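Local coordinates for formiminoglutamase (PDB 4MYK), which hydrolyses N-formimino-L-glutamate to L-glutamate and formamide, using an arginase-like binuclear manganese centre, at residues P16-L21 against L81-A86; P38-C43 against A50-G55; S147-R152 against S188-L193; S209-K214 against V254-Q259; G228-F233 against T273-D278. The protein carries 1 engineered substitution. All blocks are in the same frame, centred on the assembly; numbering follows the deposited sequence. Where two conformers were deposited one is given.

Contact 1: P16-L21 against L81-A86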
# COMPACT_ATOMS: atom_id res chain seq x y z
N PRO A 16 -3.25 11.19 27.38
CA PRO A 16 -4.72 11.10 27.32
C PRO A 16 -5.18 10.90 25.89
O PRO A 16 -4.75 11.64 25.01
CB PRO A 16 -5.18 12.47 27.81
CG PRO A 16 -4.04 12.99 28.59
CD PRO A 16 -2.81 12.48 27.93
N ARG A 17 -6.06 9.92 25.66
CA ARG A 17 -6.57 9.66 24.32
C ARG A 17 -8.09 9.80 24.21
O ARG A 17 -8.73 10.34 25.10
CB ARG A 17 -6.09 8.30 23.82
CG ARG A 17 -4.59 8.28 23.58
CD ARG A 17 -4.11 6.92 23.13
NE ARG A 17 -2.69 6.96 22.76
CZ ARG A 17 -2.07 6.04 22.02
NH1 ARG A 17 -2.75 5.00 21.55
NH2 ARG A 17 -0.78 6.18 21.75
N LEU A 18 -8.67 9.34 23.11
CA LEU A 18 -10.09 9.55 22.84
C LEU A 18 -10.97 9.13 24.01
O LEU A 18 -11.95 9.80 24.32
CB LEU A 18 -10.53 8.84 21.56
CG LEU A 18 -10.19 9.52 20.23
CD1 LEU A 18 -10.15 8.52 19.10
CD2 LEU A 18 -11.17 10.64 19.93
N LEU A 19 -10.61 8.03 24.64
CA LEU A 19 -11.34 7.53 25.81
C LEU A 19 -11.59 8.61 26.89
O LEU A 19 -12.66 8.67 27.49
CB LEU A 19 -10.61 6.33 26.41
CG LEU A 19 -11.36 5.55 27.48
CD1 LEU A 19 -12.76 5.25 27.00
CD2 LEU A 19 -10.61 4.28 27.82
N SER A 20 -10.62 9.50 27.09
CA SER A 20 -10.72 10.55 28.12
C SER A 20 -11.76 11.65 27.84
O SER A 20 -12.12 12.41 28.74
CB SER A 20 -9.36 11.20 28.35
OG SER A 20 -8.91 11.83 27.16
N LEU A 21 -12.24 11.72 26.60
CA LEU A 21 -13.23 12.73 26.22
C LEU A 21 -14.65 12.26 26.53
O LEU A 21 -15.60 13.05 26.49
CB LEU A 21 -13.10 13.07 24.73
CG LEU A 21 -11.72 13.52 24.26
CD1 LEU A 21 -11.65 13.59 22.75
CD2 LEU A 21 -11.38 14.85 24.89
N LEU A 81 -13.71 18.75 24.24
CA LEU A 81 -14.90 18.12 23.69
C LEU A 81 -15.37 17.00 24.61
O LEU A 81 -14.56 16.41 25.32
CB LEU A 81 -14.64 17.55 22.30
CG LEU A 81 -14.53 18.49 21.11
CD1 LEU A 81 -14.21 17.72 19.83
CD2 LEU A 81 -15.80 19.28 20.94
N LYS A 82 -16.67 16.73 24.60
CA LYS A 82 -17.22 15.58 25.30
C LYS A 82 -17.87 14.64 24.30
O LYS A 82 -18.67 15.07 23.48
CB LYS A 82 -18.22 15.98 26.39
CG LYS A 82 -17.57 16.54 27.65
CD LYS A 82 -18.61 17.11 28.58
CE LYS A 82 -19.61 17.95 27.81
NZ LYS A 82 -18.98 18.89 26.82
N LEU A 83 -17.48 13.37 24.38
CA LEU A 83 -18.04 12.33 23.55
C LEU A 83 -18.97 11.46 24.39
O LEU A 83 -18.78 11.32 25.59
CB LEU A 83 -16.93 11.45 22.98
CG LEU A 83 -16.28 11.83 21.65
CD1 LEU A 83 -16.22 13.34 21.49
CD2 LEU A 83 -14.90 11.21 21.57
N TYR A 84 -19.96 10.87 23.73
CA TYR A 84 -20.84 9.92 24.39
C TYR A 84 -21.15 8.80 23.43
O TYR A 84 -21.38 9.03 22.25
CB TYR A 84 -22.14 10.57 24.86
CG TYR A 84 -22.95 9.72 25.79
CD1 TYR A 84 -23.97 8.89 25.30
CD2 TYR A 84 -22.72 9.72 27.16
CE1 TYR A 84 -24.73 8.10 26.16
CE2 TYR A 84 -23.48 8.94 28.02
CZ TYR A 84 -24.48 8.13 27.52
OH TYR A 84 -25.23 7.35 28.37
N ASP A 85 -21.14 7.58 23.96
CA ASP A 85 -21.37 6.39 23.16
C ASP A 85 -22.77 5.90 23.51
O ASP A 85 -22.98 5.30 24.57
CB ASP A 85 -20.30 5.36 23.51
CG ASP A 85 -20.36 4.13 22.65
OD1 ASP A 85 -21.32 3.97 21.87
OD2 ASP A 85 -19.44 3.29 22.77
N ALA A 86 -23.73 6.18 22.64
CA ALA A 86 -25.12 5.81 22.89
C ALA A 86 -25.43 4.32 22.66
O ALA A 86 -26.57 3.88 22.87
CB ALA A 86 -26.05 6.68 22.06
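Leu21, closing a short turn, offers its carbonyl oxygen to the backbone N-H of Leu83 (Leu21 O to Leu83 N 2.8 Å, 166° at the hydrogen), and the two backbones come nearest where Leu21 and Lys82 face each other. The segment 81-86 enters strand 83-88, an outermost strand of this chain's parallel sheet in the arginase fold, while 16-21 belongs to the N-terminal loop that precedes strand 32-37. The donor stands 52° above the plane of the Leu21 carbonyl, away from a lone pair, and Lys82 CA adds a CA-H...O contact to Leu21 O at 3.2 Å.

Beside this bond the side chains are leucines. Leu21 CG lies beside its own backbone N (chi1 -55°), which carries CD2 to within 3.6 Å of Leu81 O. One branch of Leu83, CD2, is shared by two partners: it lies 4.1 Å from Leu21 CB and equally far from Leu18 CD2. The layer continues into helix 290-306, where Leu18 packs on Val296 and Tyr300, and Leu81 on Val303 and Phe306. Arg17 leads elsewhere, to a salt bridge with Asp15 and to packing against Gln189 of the second subunit. The turn itself is held at Arg17 O, which accepts both Ser20 N at 2.9 Å and, in the carbonyl plane, Ser20 OG at 2.5 Å.

Contact 2: P38-C43 against A50-G55; sequences PYDEGC and AGAKKG
Asp40 and segment 50-55 are knitted together through a single carboxylate oxygen, OD2, which receives two backbone N-H groups. Lys53 N meets it nearly along the C-O axis, 3.1 Å from Asp40 OD2, whereas Gly51 N comes from above the carboxylate plane, 41° out of it, at 3.2 Å from the same atom. Ala52 N is close too but badly angled, so the grip is twofold. Around this point the packing is tight: Lys53 CB sits 3.2 Å from Pro38 O, and Pro38 CB lies 3.3 Å from Lys53 O. Gly51 has backbone angles at which a side chain would run into the carbonyl oxygen of Ala50.

Both segments belong to the loop that leaves strand 32-37 and enters helix 55-63, within the beta-alpha-beta crossover to strand 83-88 of the arginase fold; the 3-10 turn 52-54 leads straight into that helix. The far end of 38-43 reaches the manganese site, for Cys43 forms a disulfide with Cys250 and touches His148, a manganese ligand.

The other side of the Asp40 carboxylate is looser. CG of Lys53 stands between its backbone N and carbonyl carbon (chi1 77°), laying the aliphatic chain obliquely past Asp40. Its ammonium nevertheless stays beyond salt-bridge range, Lys53 NZ being 4.1 Å from Asp40 OD2, and a water closes the gap: it donates to Asp40 OD1 at 2.5 Å and accepts from Lys53 NZ at 2.7 Å. Ala50, exposed, brushes OD1 with its methyl.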
# COMPACT_ATOMS: atom_id res chain seq x y z
N PRO A 38 -24.98 -2.38 13.91
CA PRO A 38 -24.39 -3.69 13.64
C PRO A 38 -25.23 -4.54 12.68
O PRO A 38 -25.73 -5.59 13.08
CB PRO A 38 -24.34 -4.35 15.02
CG PRO A 38 -25.11 -3.43 15.97
CD PRO A 38 -25.80 -2.41 15.14
N TYR A 39 -25.38 -4.10 11.43
CA TYR A 39 -26.12 -4.86 10.42
C TYR A 39 -25.35 -4.92 9.11
O TYR A 39 -24.71 -3.96 8.70
CB TYR A 39 -27.52 -4.27 10.22
CG TYR A 39 -28.33 -4.30 11.48
CD1 TYR A 39 -29.12 -5.40 11.81
CD2 TYR A 39 -28.29 -3.24 12.38
CE1 TYR A 39 -29.85 -5.43 12.99
CE2 TYR A 39 -29.03 -3.25 13.56
CZ TYR A 39 -29.80 -4.35 13.86
OH TYR A 39 -30.52 -4.36 15.03
N ASP A 40 -25.44 -6.07 8.45
CA ASP A 40 -24.64 -6.37 7.27
C ASP A 40 -25.00 -5.56 6.04
O ASP A 40 -24.14 -5.18 5.27
CB ASP A 40 -24.80 -7.85 6.90
CG ASP A 40 -23.73 -8.74 7.51
OD1 ASP A 40 -23.67 -9.92 7.13
OD2 ASP A 40 -22.95 -8.26 8.37
N GLU A 41 -26.30 -5.33 5.86
CA GLU A 41 -26.83 -4.94 4.55
C GLU A 41 -26.19 -3.73 3.86
O GLU A 41 -26.13 -2.63 4.41
CB GLU A 41 -28.35 -4.81 4.61
CG GLU A 41 -29.08 -6.14 4.82
CD GLU A 41 -29.03 -6.65 6.27
OE1 GLU A 41 -28.57 -5.90 7.16
OE2 GLU A 41 -29.48 -7.80 6.51
N GLY A 42 -25.74 -3.96 2.63
CA GLY A 42 -25.08 -2.96 1.82
C GLY A 42 -24.36 -3.66 0.69
O GLY A 42 -24.98 -4.35 -0.11
N CYS A 43 -23.05 -3.50 0.64
CA CYS A 43 -22.25 -4.04 -0.46
C CYS A 43 -22.12 -5.57 -0.44
O CYS A 43 -21.75 -6.18 -1.46
CB CYS A 43 -20.87 -3.38 -0.50
SG CYS A 43 -20.09 -3.47 -2.11
N ALA A 50 -20.16 -11.04 3.99
CA ALA A 50 -20.78 -10.78 5.29
C ALA A 50 -19.74 -10.37 6.34
O ALA A 50 -18.58 -10.72 6.23
CB ALA A 50 -21.53 -12.02 5.78
N GLY A 51 -20.19 -9.64 7.36
CA GLY A 51 -19.30 -9.27 8.46
C GLY A 51 -19.32 -7.82 8.93
O GLY A 51 -18.78 -7.51 9.99
N ALA A 52 -19.93 -6.93 8.14
CA ALA A 52 -19.97 -5.51 8.48
C ALA A 52 -20.71 -5.24 9.79
O ALA A 52 -20.50 -4.22 10.45
CB ALA A 52 -20.58 -4.70 7.35
N LYS A 53 -21.58 -6.17 10.18
CA LYS A 53 -22.29 -6.03 11.44
C LYS A 53 -21.32 -6.09 12.63
O LYS A 53 -21.68 -5.71 13.74
CB LYS A 53 -23.36 -7.11 11.57
CG LYS A 53 -22.78 -8.45 11.94
CD LYS A 53 -23.72 -9.58 11.59
CE LYS A 53 -23.01 -10.90 11.78
NZ LYS A 53 -21.61 -10.86 11.24
N LYS A 54 -20.11 -6.57 12.40
CA LYS A 54 -19.08 -6.64 13.45
C LYS A 54 -18.21 -5.38 13.53
O LYS A 54 -17.43 -5.21 14.46
CB LYS A 54 -18.22 -7.90 13.26
CG LYS A 54 -19.02 -9.20 13.35
CD LYS A 54 -18.59 -10.03 14.56
CE LYS A 54 -19.52 -11.23 14.78
NZ LYS A 54 -19.53 -12.24 13.68
N GLY A 55 -18.37 -4.49 12.54
CA GLY A 55 -17.66 -3.22 12.51
C GLY A 55 -17.78 -2.38 13.77
O GLY A 55 -16.78 -1.89 14.29
O HOH W 1 -22.57 -11.54 8.76

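Contact 3: S147-R152 against S188-L193; sequences SHLDVR and SQCGAL. With MN (manganese (II) ion), chain C.
Ser147 O receives a weak bond from the amide of Gln189 (Gln189 NE2 to Ser147 O 3.5 Å), opening a run that carries part of the Asp-x-His-x-Asp motif of the arginase fold after strand 141-145. The Ser147 hydroxyl, bonded to Asp238 O, lies above one face of the His148 ring, offset toward its rim. His148 comes next and binds manganese through ND1 at 2.3 Å; Asp146, Asp236, Asp238 and a water also coordinate this ion. Chi1 of -57° sets the His148 ring beside the backbone N and chi2 of 106° turns ND1 to the metal, while the NE2 and CD2 side of the ring meets the Gln189 amide.

At Leu149 the backbone is joined to the other segment by waters. One accepts from Leu149 N and donates to Gln189 O at 2.5 Å; another donates to Leu149 O and accepts from the N of Gly191, the N-cap residue of helix 192-200, at 3.2 Å. The Leu149 side chain packs against Cys190, modelled in two conformers. Asp150, a manganese ligand in a structure of this protein, is not bound to the metal here; its OD1 takes Arg152 NE at 2.8 Å on the syn side, 20° out of the carboxylate plane.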
# COMPACT_ATOMS: atom_id res chain seq x y z
N SER A 147 -16.48 4.24 -3.48
CA SER A 147 -15.92 3.80 -4.75
C SER A 147 -17.05 3.30 -5.64
O SER A 147 -16.88 3.12 -6.85
CB SER A 147 -14.86 2.71 -4.56
OG SER A 147 -15.40 1.54 -3.97
N HIS A 148 -18.20 3.09 -5.02
CA HIS A 148 -19.38 2.59 -5.70
C HIS A 148 -20.40 3.71 -5.88
O HIS A 148 -20.50 4.65 -5.08
CB HIS A 148 -20.02 1.42 -4.93
CG HIS A 148 -19.08 0.27 -4.71
ND1 HIS A 148 -18.53 -0.02 -3.48
CD2 HIS A 148 -18.60 -0.67 -5.56
CE1 HIS A 148 -17.74 -1.07 -3.59
NE2 HIS A 148 -17.76 -1.48 -4.84
N LEU A 149 -21.14 3.61 -6.98
CA LEU A 149 -22.26 4.47 -7.26
C LEU A 149 -23.40 3.53 -7.63
O LEU A 149 -23.60 3.21 -8.81
CB LEU A 149 -21.88 5.44 -8.39
CG LEU A 149 -22.89 5.99 -9.40
CD1 LEU A 149 -24.26 6.27 -8.77
CD2 LEU A 149 -22.30 7.24 -10.05
N ASP A 150 -24.11 3.07 -6.61
CA ASP A 150 -25.15 2.05 -6.75
C ASP A 150 -26.51 2.62 -6.38
O ASP A 150 -26.79 2.88 -5.20
CB ASP A 150 -24.81 0.84 -5.88
CG ASP A 150 -25.78 -0.30 -6.06
OD1 ASP A 150 -26.85 -0.10 -6.68
OD2 ASP A 150 -25.48 -1.42 -5.59
N VAL A 151 -27.36 2.82 -7.37
CA VAL A 151 -28.59 3.54 -7.12
C VAL A 151 -29.79 2.96 -7.86
O VAL A 151 -30.60 3.69 -8.41
CB VAL A 151 -28.41 5.05 -7.43
CG1 VAL A 151 -29.53 5.86 -6.83
CG2 VAL A 151 -27.08 5.55 -6.86
N ARG A 152 -29.90 1.63 -7.84
CA ARG A 152 -30.95 0.91 -8.58
C ARG A 152 -32.35 1.05 -7.99
O ARG A 152 -32.97 0.07 -7.55
CB ARG A 152 -30.57 -0.57 -8.67
CG ARG A 152 -30.21 -1.15 -7.31
CD ARG A 152 -29.50 -2.47 -7.46
NE ARG A 152 -28.08 -2.32 -7.80
CZ ARG A 152 -27.33 -3.28 -8.30
NH1 ARG A 152 -27.85 -4.48 -8.53
NH2 ARG A 152 -26.05 -3.06 -8.58
N SER A 188 -14.83 2.04 -13.22
CA SER A 188 -14.78 0.60 -13.48
C SER A 188 -15.85 -0.16 -12.70
O SER A 188 -16.04 -1.36 -12.89
CB SER A 188 -13.42 0.07 -13.07
OG SER A 188 -13.08 0.58 -11.80
N GLN A 189 -16.53 0.56 -11.82
CA GLN A 189 -17.50 -0.01 -10.89
C GLN A 189 -18.81 0.77 -10.89
O GLN A 189 -19.58 0.65 -9.94
CB GLN A 189 -16.97 0.05 -9.46
CG GLN A 189 -15.89 -0.93 -9.13
CD GLN A 189 -15.90 -1.27 -7.66
OE1 GLN A 189 -15.94 -2.44 -7.28
NE2 GLN A 189 -15.89 -0.23 -6.81
N CYS A 190 -19.05 1.59 -11.91
CA CYS A 190 -20.27 2.38 -11.92
C CYS A 190 -21.08 2.24 -13.21
O CYS A 190 -20.65 2.65 -14.29
CB CYS A 190 -19.97 3.84 -11.55
SG CYS A 190 -19.33 4.02 -9.84
N GLY A 191 -22.27 1.65 -13.07
CA GLY A 191 -23.16 1.46 -14.21
C GLY A 191 -23.41 2.81 -14.83
O GLY A 191 -23.46 3.82 -14.13
N ALA A 192 -23.56 2.86 -16.16
CA ALA A 192 -23.85 4.13 -16.81
C ALA A 192 -25.31 4.62 -16.58
O ALA A 192 -25.55 5.83 -16.53
CB ALA A 192 -23.52 4.07 -18.29
N LEU A 193 -26.24 3.67 -16.43
CA LEU A 193 -27.60 3.99 -15.99
C LEU A 193 -27.58 4.62 -14.60
O LEU A 193 -28.38 5.51 -14.29
CB LEU A 193 -28.48 2.73 -15.96
CG LEU A 193 -29.01 2.11 -17.26
CD1 LEU A 193 -29.87 0.88 -16.98
CD2 LEU A 193 -29.81 3.13 -18.06
MN MN C . -18.79 1.11 -1.52
O HOH W 2 -21.55 0.88 -8.50
O HOH W 3 -23.39 0.34 -10.33
O HOH W 4 -21.02 0.23 -1.65

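Contact 4: S209-K214 against V254-Q259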
# COMPACT_ATOMS: atom_id res chain seq x y z
N SER A 209 -10.17 9.71 -9.99
CA SER A 209 -9.10 10.33 -10.76
C SER A 209 -9.07 11.86 -10.62
O SER A 209 -8.00 12.46 -10.59
CB SER A 209 -9.19 9.91 -12.24
OG SER A 209 -10.44 10.27 -12.81
N GLU A 210 -10.23 12.47 -10.51
CA GLU A 210 -10.30 13.92 -10.37
C GLU A 210 -10.04 14.38 -8.93
O GLU A 210 -9.37 15.40 -8.71
CB GLU A 210 -11.63 14.45 -10.92
CG GLU A 210 -12.64 14.87 -9.89
CD GLU A 210 -13.90 15.45 -10.53
OE1 GLU A 210 -14.47 14.78 -11.44
OE2 GLU A 210 -14.30 16.57 -10.13
N VAL A 211 -10.53 13.62 -7.96
CA VAL A 211 -10.19 13.87 -6.55
C VAL A 211 -8.66 13.84 -6.39
O VAL A 211 -8.05 14.71 -5.76
CB VAL A 211 -10.83 12.82 -5.60
CG1 VAL A 211 -10.29 12.96 -4.19
CG2 VAL A 211 -12.34 12.92 -5.62
N ARG A 212 -8.05 12.81 -6.97
CA ARG A 212 -6.61 12.64 -6.91
C ARG A 212 -5.91 13.74 -7.68
O ARG A 212 -4.85 14.21 -7.26
CB ARG A 212 -6.22 11.27 -7.46
CG ARG A 212 -6.87 10.09 -6.74
CD ARG A 212 -5.86 8.96 -6.65
NE ARG A 212 -4.65 9.49 -6.04
CZ ARG A 212 -4.34 9.32 -4.76
NH1 ARG A 212 -5.13 8.58 -3.97
NH2 ARG A 212 -3.22 9.87 -4.28
N LYS A 213 -6.51 14.17 -8.80
CA LYS A 213 -5.97 15.24 -9.62
C LYS A 213 -5.88 16.56 -8.84
O LYS A 213 -4.84 17.23 -8.87
CB LYS A 213 -6.83 15.44 -10.86
CG LYS A 213 -6.12 16.02 -12.07
CD LYS A 213 -7.15 16.51 -13.08
CE LYS A 213 -8.35 15.55 -13.19
NZ LYS A 213 -9.68 16.22 -13.46
N LYS A 214 -6.96 16.90 -8.13
CA LYS A 214 -7.04 18.15 -7.36
C LYS A 214 -6.39 18.11 -5.99
O LYS A 214 -6.03 19.14 -5.45
CB LYS A 214 -8.50 18.56 -7.15
CG LYS A 214 -9.32 18.71 -8.40
CD LYS A 214 -10.66 19.33 -8.05
CE LYS A 214 -11.68 19.13 -9.15
NZ LYS A 214 -13.01 19.65 -8.72
N VAL A 254 -7.97 0.15 -6.28
CA VAL A 254 -7.49 1.52 -6.15
C VAL A 254 -8.48 2.32 -5.29
O VAL A 254 -9.59 1.85 -5.01
CB VAL A 254 -7.30 2.23 -7.51
CG1 VAL A 254 -6.12 1.66 -8.25
CG2 VAL A 254 -8.56 2.13 -8.35
N GLY A 255 -8.06 3.52 -4.89
CA GLY A 255 -8.89 4.38 -4.07
C GLY A 255 -8.09 5.25 -3.12
O GLY A 255 -6.87 5.36 -3.22
N LEU A 256 -8.80 5.88 -2.19
CA LEU A 256 -8.22 6.86 -1.31
C LEU A 256 -7.18 6.22 -0.40
O LEU A 256 -7.35 5.10 0.05
CB LEU A 256 -9.31 7.54 -0.47
CG LEU A 256 -10.38 8.35 -1.23
CD1 LEU A 256 -11.48 8.75 -0.28
CD2 LEU A 256 -9.78 9.58 -1.93
N SER A 257 -6.11 6.94 -0.11
CA SER A 257 -5.15 6.44 0.85
C SER A 257 -5.65 6.76 2.26
O SER A 257 -6.55 7.58 2.45
CB SER A 257 -3.77 7.04 0.62
OG SER A 257 -3.76 8.42 0.90
N ALA A 258 -5.08 6.09 3.25
CA ALA A 258 -5.45 6.35 4.64
C ALA A 258 -5.20 7.82 5.01
O ALA A 258 -6.06 8.45 5.63
CB ALA A 258 -4.70 5.37 5.60
N GLN A 259 -4.06 8.37 4.61
CA GLN A 259 -3.75 9.79 4.89
C GLN A 259 -4.78 10.75 4.29
O GLN A 259 -5.18 11.72 4.92
CB GLN A 259 -2.35 10.16 4.38
CG GLN A 259 -1.84 11.49 4.92
CD GLN A 259 -1.88 11.56 6.44
OE1 GLN A 259 -1.22 10.79 7.13
NE2 GLN A 259 -2.65 12.50 6.97
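The guanidinium of Arg212 meets 254-259 with its edge: Ser257 N and Leu256 CA lie near its plane, and neither is stacked on the group. Gly255 O is closer, 3.7 Å from Arg212 NH1, but stands obliquely to the plane and is not bonded to it. What holds NH1 is Glu260, through a salt bridge to OE1, and that same oxygen accepts Ser257 N. Ser257 is the N-cap of helix 258-270, its hydroxyl capping a backbone N of the first turn, so Ser257 and Glu260 fit a capping box to which Arg212 adds a charge. The arginine, a surface residue, bends at chi2 and chi3 (chi3 54°) to turn its guanidinium onto this helix start.

Next to it the contact is apolar and slight. Val211 CG1, anti to the backbone N (chi1 171°), touches Leu256 CD2 at 4.1 Å, the side chains crossing at about a right angle.

In the arginase fold this joins helix 208-214 to the loop between strand 231-236 and helix 258-270. Val211 also packs on Ala216 and Ala219 of helix 216-227, Leu256 lies against Leu208, and Ser209 OG bonds Glu73 of the third subunit just where helix 208-214 begins after strand 204-207.

Contact 5: G228-F233 against T273-D278; sequences GKNTFF and TVMMMD
Thr231 and Val274 open a parallel ladder between strands 231-236 and 274-280, neighbours in the arginase sheet joined through helix 258-270 as a beta-alpha-beta crossover. Four backbone bonds satisfy the facing groups. Thr231 N gives to Thr273 O, and Thr231 O takes Met275 N at 2.8 Å. Past a one-residue slip of register, a beta bulge at Met275, Phe233 N gives to Met276 O at 2.9 Å and Phe233 O takes Asp278 N. On their outer sides the backbone of Phe232 bonds strand 141-145 and that of Met277 strand 114-119, while Val274 O takes Arg309 NH2. Gly228 O accepts the Thr231 hydroxyl at 2.6 Å, from above the carbonyl plane, and Thr273 OG1 only weakly; Thr231 OG1 also pairs with Thr227 OG1.

The carboxylate of Asp278 is satisfied outside the ladder: OD1 by Ser234 OG, OD2 by Ser125 OG and Asn128 ND2. Asn230 ND2 gives to Asp139 O. Met277 SD makes a Met-aromatic contact at the edge of the Phe233 ring. In a second one, Met276, its CG between backbone N and carbonyl carbon (chi1 84°) and its chain bent at chi3, holds SD over the Phe232 face, 4.4 Å from the ring centroid.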
# COMPACT_ATOMS: atom_id res chain seq x y z
N GLY A 228 -23.26 22.31 0.63
CA GLY A 228 -23.65 23.49 1.38
C GLY A 228 -24.14 23.24 2.80
O GLY A 228 -23.52 22.52 3.57
N LYS A 229 -25.27 23.85 3.15
CA LYS A 229 -25.74 23.82 4.53
C LYS A 229 -26.18 22.43 4.94
O LYS A 229 -26.66 21.65 4.11
CB LYS A 229 -26.90 24.78 4.72
CG LYS A 229 -26.61 26.20 4.30
CD LYS A 229 -27.13 27.17 5.34
CE LYS A 229 -28.49 26.74 5.89
NZ LYS A 229 -29.01 27.67 6.94
N ASN A 230 -26.00 22.11 6.22
CA ASN A 230 -26.58 20.91 6.78
C ASN A 230 -26.15 19.68 6.00
O ASN A 230 -26.98 18.87 5.58
CB ASN A 230 -28.10 21.02 6.80
CG ASN A 230 -28.58 22.24 7.55
OD1 ASN A 230 -28.06 22.56 8.62
ND2 ASN A 230 -29.57 22.93 7.00
N THR A 231 -24.84 19.56 5.81
CA THR A 231 -24.26 18.47 5.05
C THR A 231 -24.09 17.18 5.87
O THR A 231 -23.57 17.18 6.98
CB THR A 231 -22.93 18.89 4.45
OG1 THR A 231 -23.15 19.93 3.50
CG2 THR A 231 -22.28 17.74 3.74
N PHE A 232 -24.59 16.09 5.28
CA PHE A 232 -24.44 14.73 5.79
C PHE A 232 -23.16 14.17 5.17
O PHE A 232 -23.10 13.97 3.95
CB PHE A 232 -25.67 13.91 5.39
CG PHE A 232 -25.55 12.44 5.65
CD1 PHE A 232 -24.63 11.94 6.57
CD2 PHE A 232 -26.36 11.54 4.98
CE1 PHE A 232 -24.53 10.57 6.80
CE2 PHE A 232 -26.26 10.17 5.22
CZ PHE A 232 -25.34 9.69 6.13
N PHE A 233 -22.15 13.93 6.01
CA PHE A 233 -20.85 13.42 5.55
C PHE A 233 -20.84 11.90 5.68
O PHE A 233 -20.63 11.37 6.76
CB PHE A 233 -19.71 14.07 6.34
CG PHE A 233 -18.33 13.75 5.79
CD1 PHE A 233 -18.01 13.99 4.46
CD2 PHE A 233 -17.34 13.24 6.63
CE1 PHE A 233 -16.74 13.70 3.96
CE2 PHE A 233 -16.07 12.96 6.13
CZ PHE A 233 -15.78 13.19 4.81
N THR A 273 -20.78 23.49 8.51
CA THR A 273 -22.01 23.06 7.84
C THR A 273 -22.20 21.54 7.87
O THR A 273 -23.28 21.04 7.55
CB THR A 273 -22.08 23.55 6.38
OG1 THR A 273 -20.93 23.08 5.66
CG2 THR A 273 -22.13 25.07 6.34
N VAL A 274 -21.15 20.80 8.24
CA VAL A 274 -21.27 19.35 8.31
C VAL A 274 -21.95 18.93 9.62
O VAL A 274 -21.37 19.06 10.71
CB VAL A 274 -19.90 18.66 8.16
CG1 VAL A 274 -20.03 17.16 8.42
CG2 VAL A 274 -19.35 18.92 6.76
N MET A 275 -23.17 18.42 9.51
CA MET A 275 -24.03 18.27 10.69
C MET A 275 -24.15 16.84 11.21
O MET A 275 -24.64 16.60 12.32
CB MET A 275 -25.40 18.90 10.43
CG MET A 275 -25.32 20.37 10.01
SD MET A 275 -24.56 21.44 11.26
CE MET A 275 -25.80 21.35 12.54
N MET A 276 -23.72 15.88 10.41
CA MET A 276 -23.60 14.52 10.89
C MET A 276 -22.68 13.75 9.98
O MET A 276 -22.31 14.21 8.91
CB MET A 276 -24.95 13.81 11.01
CG MET A 276 -25.47 13.18 9.73
SD MET A 276 -26.83 11.99 9.96
CE MET A 276 -25.91 10.54 10.51
N MET A 277 -22.32 12.55 10.41
CA MET A 277 -21.38 11.72 9.70
C MET A 277 -21.74 10.26 9.93
O MET A 277 -22.16 9.90 11.02
CB MET A 277 -19.95 11.96 10.21
CG MET A 277 -18.99 10.88 9.80
SD MET A 277 -17.26 11.32 9.94
CE MET A 277 -16.54 10.01 8.94
N ASP A 278 -21.62 9.45 8.89
CA ASP A 278 -21.67 8.01 9.09
C ASP A 278 -20.49 7.35 8.37
O ASP A 278 -19.86 7.97 7.52
CB ASP A 278 -23.04 7.38 8.77
CG ASP A 278 -23.28 7.12 7.27
OD1 ASP A 278 -22.42 7.46 6.43
OD2 ASP A 278 -24.35 6.57 6.94

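Contacts 1 and 5 share the parallel sheet, contact 1 at its outermost strand 83-88 and contact 5 in its interior, their centres about 21 Å apart. Along the chain contact 2 is nested within the loop closed by contact 1, contact 3 follows, and contacts 4 and 5 interleave, since helix 258-270 leads from the loop of contact 4 into strand 274-280. Contacts 2 and 3, about 20 Å apart between centres, touch each other beside the manganese site, so loops line the metal centre while contacts 1 and 5 build the sheet behind it. Contacts 1 and 3 lie on opposite sides of the chain's centre, with centres about 37 Å apart; contacts 3 and 4 both touch the third subunit.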